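Local coordinates for Glyoxalase/Bleomycin resistance protein/dioxygenase domain (PDB 2RK0) that is of unknown function but belongs to the glyoxalase/bleomycin resistance/dioxygenase superfamily of small metalloenzymes and binding proteins, at residues 20-24 with 25-29; 84-87 with 88-91. All blocks are in the same frame, centred on the assembly; numbering follows the deposited sequence.

Interaction 1. Residues 20-24 with 25-29; sequences CRWYT and EILDW
The carbonyl oxygen Tyr-23 O is gripped by two backbone donors arriving from opposite faces of its plane, Leu-27 N at 2.9 Å and Trp-29 N at 3.2 Å. The second becomes possible because Asp-28, whose N makes a weak bond to Thr-24 O, takes a positive phi of 59° and turns the chain back. Cys-20 O likewise serves two donors: Thr-24 N makes the helical bond, and Thr-24 OG1 comes in from the other face at 2.6 Å, well above the carbonyl plane. Thr-24 OG1 also sits at the edge of the Trp-29 indole, in the ring plane and 3.4 Å from Trp-29 CE3. Such a C-terminal turn is how helix 16-27 of this glyoxalase-type fold hands over to strand 30-36, the indole NE1 of Trp-29 bonding to Ile-53 O on strand 52-58. Cys-20 SG meets the same indole obliquely, 3.8 Å from Trp-29 CH2, in a sulfur-aromatic contact. On another side of the helix, Trp-22 has CG anti to its N (chi1 -168°), which lays the indole over Ile-26; CG1 of Ile-26 makes a CH-pi contact 3.6 Å from the centroid of the six-membered ring. Tyr-23 and Leu-27 run side by side, and Tyr-23 OH bonds to Asp-116.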
loop_
_atom_site.group_PDB
_atom_site.type_symbol
_atom_site.label_atom_id
_atom_site.label_comp_id
_atom_site.label_asym_id
_atom_site.label_seq_id
_atom_site.Cartn_x
_atom_site.Cartn_y
_atom_site.Cartn_z
ATOM N N CYS A 20 9.704 -7.242 -11.822
ATOM C CA CYS A 20 10.093 -8.434 -11.083
ATOM C C CYS A 20 11.574 -8.364 -10.772
ATOM O O CYS A 20 11.990 -8.618 -9.648
ATOM C CB CYS A 20 9.796 -9.693 -11.896
ATOM S SG CYS A 20 8.041 -10.078 -12.015
ATOM N N ARG A 21 12.373 -8.027 -11.778
ATOM C CA ARG A 21 13.808 -7.918 -11.577
ATOM C C ARG A 21 14.146 -6.782 -10.605
ATOM O O ARG A 21 15.031 -6.920 -9.759
ATOM C CB ARG A 21 14.513 -7.682 -12.914
ATOM C CG ARG A 21 14.617 -8.923 -13.791
ATOM C CD ARG A 21 15.535 -8.659 -14.978
ATOM N NE ARG A 21 14.873 -7.911 -16.043
ATOM C CZ ARG A 21 14.066 -8.461 -16.946
ATOM N NH1 ARG A 21 13.824 -9.766 -16.915
ATOM N NH2 ARG A 21 13.499 -7.706 -17.878
ATOM N N TRP A 22 13.433 -5.666 -10.716
ATOM C CA TRP A 22 13.693 -4.536 -9.838
ATOM C C TRP A 22 13.418 -4.898 -8.380
ATOM O O TRP A 22 14.251 -4.680 -7.505
ATOM C CB TRP A 22 12.821 -3.338 -10.217
ATOM C CG TRP A 22 13.262 -2.067 -9.541
ATOM C CD1 TRP A 22 14.151 -1.152 -10.027
ATOM C CD2 TRP A 22 12.885 -1.605 -8.235
ATOM N NE1 TRP A 22 14.353 -0.152 -9.107
ATOM C CE2 TRP A 22 13.590 -0.402 -8.000
ATOM C CE3 TRP A 22 12.019 -2.088 -7.240
ATOM C CZ2 TRP A 22 13.459 0.326 -6.812
ATOM C CZ3 TRP A 22 11.891 -1.360 -6.059
ATOM C CH2 TRP A 22 12.608 -0.167 -5.858
ATOM N N TYR A 23 12.241 -5.447 -8.115
ATOM C CA TYR A 23 11.909 -5.800 -6.750
ATOM C C TYR A 23 12.813 -6.899 -6.194
ATOM O O TYR A 23 13.189 -6.869 -5.021
ATOM C CB TYR A 23 10.433 -6.197 -6.650
ATOM C CG TYR A 23 9.527 -4.990 -6.567
ATOM C CD1 TYR A 23 9.145 -4.289 -7.712
ATOM C CD2 TYR A 23 9.144 -4.483 -5.329
ATOM C CE1 TYR A 23 8.404 -3.099 -7.618
ATOM C CE2 TYR A 23 8.415 -3.306 -5.223
ATOM C CZ TYR A 23 8.049 -2.615 -6.361
ATOM O OH TYR A 23 7.359 -1.430 -6.228
ATOM N N THR A 24 13.174 -7.857 -7.040
ATOM C CA THR A 24 14.036 -8.956 -6.614
ATOM C C THR A 24 15.384 -8.410 -6.182
ATOM O O THR A 24 15.871 -8.701 -5.087
ATOM C CB THR A 24 14.248 -9.972 -7.760
ATOM O OG1 THR A 24 12.982 -10.532 -8.132
ATOM C CG2 THR A 24 15.193 -11.104 -7.323
ATOM N N GLU A 25 15.970 -7.596 -7.050
ATOM C CA GLU A 25 17.275 -6.993 -6.817
ATOM C C GLU A 25 17.346 -5.996 -5.660
ATOM O O GLU A 25 18.300 -6.008 -4.876
ATOM C CB GLU A 25 17.738 -6.307 -8.103
ATOM C CG GLU A 25 19.144 -5.747 -8.048
ATOM C CD GLU A 25 19.604 -5.233 -9.404
ATOM O OE1 GLU A 25 19.507 -6.003 -10.383
ATOM O OE2 GLU A 25 20.061 -4.070 -9.484
ATOM N N ILE A 26 16.340 -5.131 -5.556
ATOM C CA ILE A 26 16.312 -4.110 -4.511
ATOM C C ILE A 26 15.783 -4.552 -3.150
ATOM O O ILE A 26 16.404 -4.286 -2.130
ATOM C CB ILE A 26 15.468 -2.890 -4.951
ATOM C CG1 ILE A 26 15.990 -2.342 -6.285
ATOM C CG2 ILE A 26 15.476 -1.827 -3.850
ATOM C CD1 ILE A 26 17.450 -1.907 -6.255
ATOM N N LEU A 27 14.634 -5.217 -3.131
ATOM C CA LEU A 27 14.031 -5.618 -1.865
ATOM C C LEU A 27 14.065 -7.110 -1.571
ATOM O O LEU A 27 13.422 -7.567 -0.627
ATOM C CB LEU A 27 12.580 -5.127 -1.815
ATOM C CG LEU A 27 12.364 -3.635 -2.077
ATOM C CD1 LEU A 27 10.872 -3.347 -2.210
ATOM C CD2 LEU A 27 12.976 -2.814 -0.954
ATOM N N ASP A 28 14.819 -7.866 -2.361
ATOM C CA ASP A 28 14.897 -9.310 -2.157
ATOM C C ASP A 28 13.524 -9.934 -2.262
ATOM O O ASP A 28 13.227 -10.934 -1.611
ATOM C CB ASP A 28 15.495 -9.650 -0.791
ATOM C CG ASP A 28 16.958 -9.294 -0.703
ATOM O OD1 ASP A 28 17.692 -9.638 -1.650
ATOM O OD2 ASP A 28 17.361 -8.680 0.307
ATOM N N TRP A 29 12.675 -9.313 -3.071
ATOM C CA TRP A 29 11.336 -9.828 -3.323
ATOM C C TRP A 29 11.582 -11.182 -3.973
ATOM O O TRP A 29 12.456 -11.299 -4.821
ATOM C CB TRP A 29 10.624 -8.909 -4.317
ATOM C CG TRP A 29 9.269 -9.365 -4.794
ATOM C CD1 TRP A 29 8.077 -9.240 -4.133
ATOM C CD2 TRP A 29 8.956 -9.909 -6.083
ATOM N NE1 TRP A 29 7.044 -9.658 -4.937
ATOM C CE2 TRP A 29 7.553 -10.072 -6.137
ATOM C CE3 TRP A 29 9.724 -10.268 -7.197
ATOM C CZ2 TRP A 29 6.900 -10.576 -7.271
ATOM C CZ3 TRP A 29 9.075 -10.769 -8.322
ATOM C CH2 TRP A 29 7.673 -10.917 -8.348
#

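Interaction 2. Residues 84-87 with 88-91; sequences TDLD and VLEE
Thr-84 and Val-88 meet one helical turn apart, their methyls Thr-84 CG2 and Val-88 CG2 lying 4.0 Å from each other. The valine stands with CG1 opposite its own N (chi1 174°), and this rotation brings the other branch back over the preceding turn, CG2 coming to 3.1 Å from Thr-84 O. Thr-84 O also accepts the backbone bond from Val-88 N at 2.8 Å, and comparable bonds join Asp-85 to Leu-89, Leu-86 to Glu-90 and Asp-87 to Glu-91. Leu-89 has a chi1 of -90°, swung some way past the staggered position, and its CG rests 3.6 Å from Asp-85 O. Only a loose contact joins the two leucines, Leu-86 CD2 to Leu-89 CD1 at 4.4 Å; both pack on strands 109-115 and 121-127, and Leu-89 also on helix 16-27. On the polar flank Glu-91 has CG anti to its carbonyl carbon (chi1 -60°), which leads the extended chain back along the Asp-87 carbonyl. Glu-91 OE2 and Asp-87 O are both acceptors, so their closeness offers no bond, and the placing of this exposed carboxylate is doubtful. Glu-90, also extended, touches Phe-100 and Leu-112, and its OE2 bonds to Thr-103 OG1. Asp-85 turns away from the following residues: its OD2 accepts Ser-82 N and also Ser-2 N of the second subunit. The bond to Ser-82 N, the residue before helix 83-96, is consistent with half of a capping box. With leucines along one side, helix 83-96 follows strand 72-80 and packs on a four-strand mixed sheet of order 1-4-3-2, the beta-alpha-beta-beta-beta module of the glyoxalase (vicinal oxygen chelate) fold.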
loop_
_atom_site.group_PDB
_atom_site.type_symbol
_atom_site.label_atom_id
_atom_site.label_comp_id
_atom_site.label_asym_id
_atom_site.label_seq_id
_atom_site.Cartn_x
_atom_site.Cartn_y
_atom_site.Cartn_z
ATOM N N THR A 84 21.583 -0.689 9.264
ATOM C CA THR A 84 22.254 -1.466 8.229
ATOM C C THR A 84 21.297 -1.787 7.090
ATOM O O THR A 84 21.696 -1.802 5.929
ATOM C CB THR A 84 22.840 -2.770 8.801
ATOM O OG1 THR A 84 23.911 -2.448 9.703
ATOM C CG2 THR A 84 23.377 -3.647 7.687
ATOM N N ASP A 85 20.034 -2.037 7.417
ATOM C CA ASP A 85 19.047 -2.316 6.387
ATOM C C ASP A 85 18.960 -1.121 5.431
ATOM O O ASP A 85 18.882 -1.290 4.214
ATOM C CB ASP A 85 17.673 -2.579 7.009
ATOM C CG ASP A 85 17.613 -3.902 7.745
ATOM O OD1 ASP A 85 18.145 -4.897 7.206
ATOM O OD2 ASP A 85 17.020 -3.946 8.845
ATOM N N LEU A 86 18.970 0.083 5.989
ATOM C CA LEU A 86 18.898 1.301 5.183
ATOM C C LEU A 86 20.178 1.491 4.383
ATOM O O LEU A 86 20.140 1.897 3.221
ATOM C CB LEU A 86 18.661 2.522 6.087
ATOM C CG LEU A 86 17.301 2.530 6.805
ATOM C CD1 LEU A 86 17.111 3.833 7.565
ATOM C CD2 LEU A 86 16.181 2.347 5.784
ATOM N N ASP A 87 21.313 1.198 5.013
ATOM C CA ASP A 87 22.608 1.340 4.358
ATOM C C ASP A 87 22.654 0.427 3.145
ATOM O O ASP A 87 23.114 0.824 2.082
ATOM C CB ASP A 87 23.754 0.961 5.307
ATOM C CG ASP A 87 23.863 1.885 6.508
ATOM O OD1 ASP A 87 23.268 2.985 6.481
ATOM O OD2 ASP A 87 24.558 1.507 7.479
ATOM N N VAL A 88 22.166 -0.798 3.314
ATOM C CA VAL A 88 22.163 -1.764 2.227
ATOM C C VAL A 88 21.237 -1.317 1.095
ATOM O O VAL A 88 21.586 -1.427 -0.087
ATOM C CB VAL A 88 21.744 -3.165 2.729
ATOM C CG1 VAL A 88 21.614 -4.128 1.554
ATOM C CG2 VAL A 88 22.779 -3.693 3.734
ATOM N N LEU A 89 20.058 -0.814 1.452
ATOM C CA LEU A 89 19.109 -0.337 0.447
ATOM C C LEU A 89 19.733 0.785 -0.383
ATOM O O LEU A 89 19.637 0.788 -1.608
ATOM C CB LEU A 89 17.833 0.188 1.112
ATOM C CG LEU A 89 16.688 -0.789 1.357
ATOM C CD1 LEU A 89 15.607 -0.125 2.202
ATOM C CD2 LEU A 89 16.123 -1.243 0.019
ATOM N N GLU A 90 20.357 1.749 0.283
ATOM C CA GLU A 90 20.976 2.854 -0.444
ATOM C C GLU A 90 22.034 2.340 -1.416
ATOM O O GLU A 90 22.144 2.824 -2.537
ATOM C CB GLU A 90 21.622 3.848 0.523
ATOM C CG GLU A 90 20.660 4.791 1.200
ATOM C CD GLU A 90 21.385 5.901 1.934
ATOM O OE1 GLU A 90 22.176 6.623 1.292
ATOM O OE2 GLU A 90 21.170 6.059 3.150
ATOM N N GLU A 91 22.811 1.358 -0.970
ATOM C CA GLU A 91 23.860 0.776 -1.800
ATOM C C GLU A 91 23.263 0.134 -3.046
ATOM O O GLU A 91 23.746 0.343 -4.160
ATOM C CB GLU A 91 24.639 -0.267 -0.995
ATOM C CG GLU A 91 25.321 0.296 0.247
ATOM C CD GLU A 91 25.827 -0.794 1.196
ATOM O OE1 GLU A 91 26.579 -1.681 0.741
ATOM O OE2 GLU A 91 25.470 -0.753 2.398
#

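Interactions 1 and 2, their centres about 14 Å apart, belong to the helices of the two beta-alpha-beta-beta-beta modules, 16-27 and 83-96. Between interactions 1 and 2 the touch is made by Leu-89, whose CD2 is 3.6 Å from Leu-27 CD2 and 3.7 Å from Ile-26 O. One turn beyond Leu-89 along its helix, Leu-93 packs on Ile-26 as well. Arg-92 adds a polar tie to the end of the first helix, its NH1 forming a salt bridge with Asp-28 OD2 and a hydrogen bond with Ile-26 O. The second subunit reaches both contacts through its N-terminus: its Leu-3 packs on Leu-27, and its Ser-2 bonds to Asp-85.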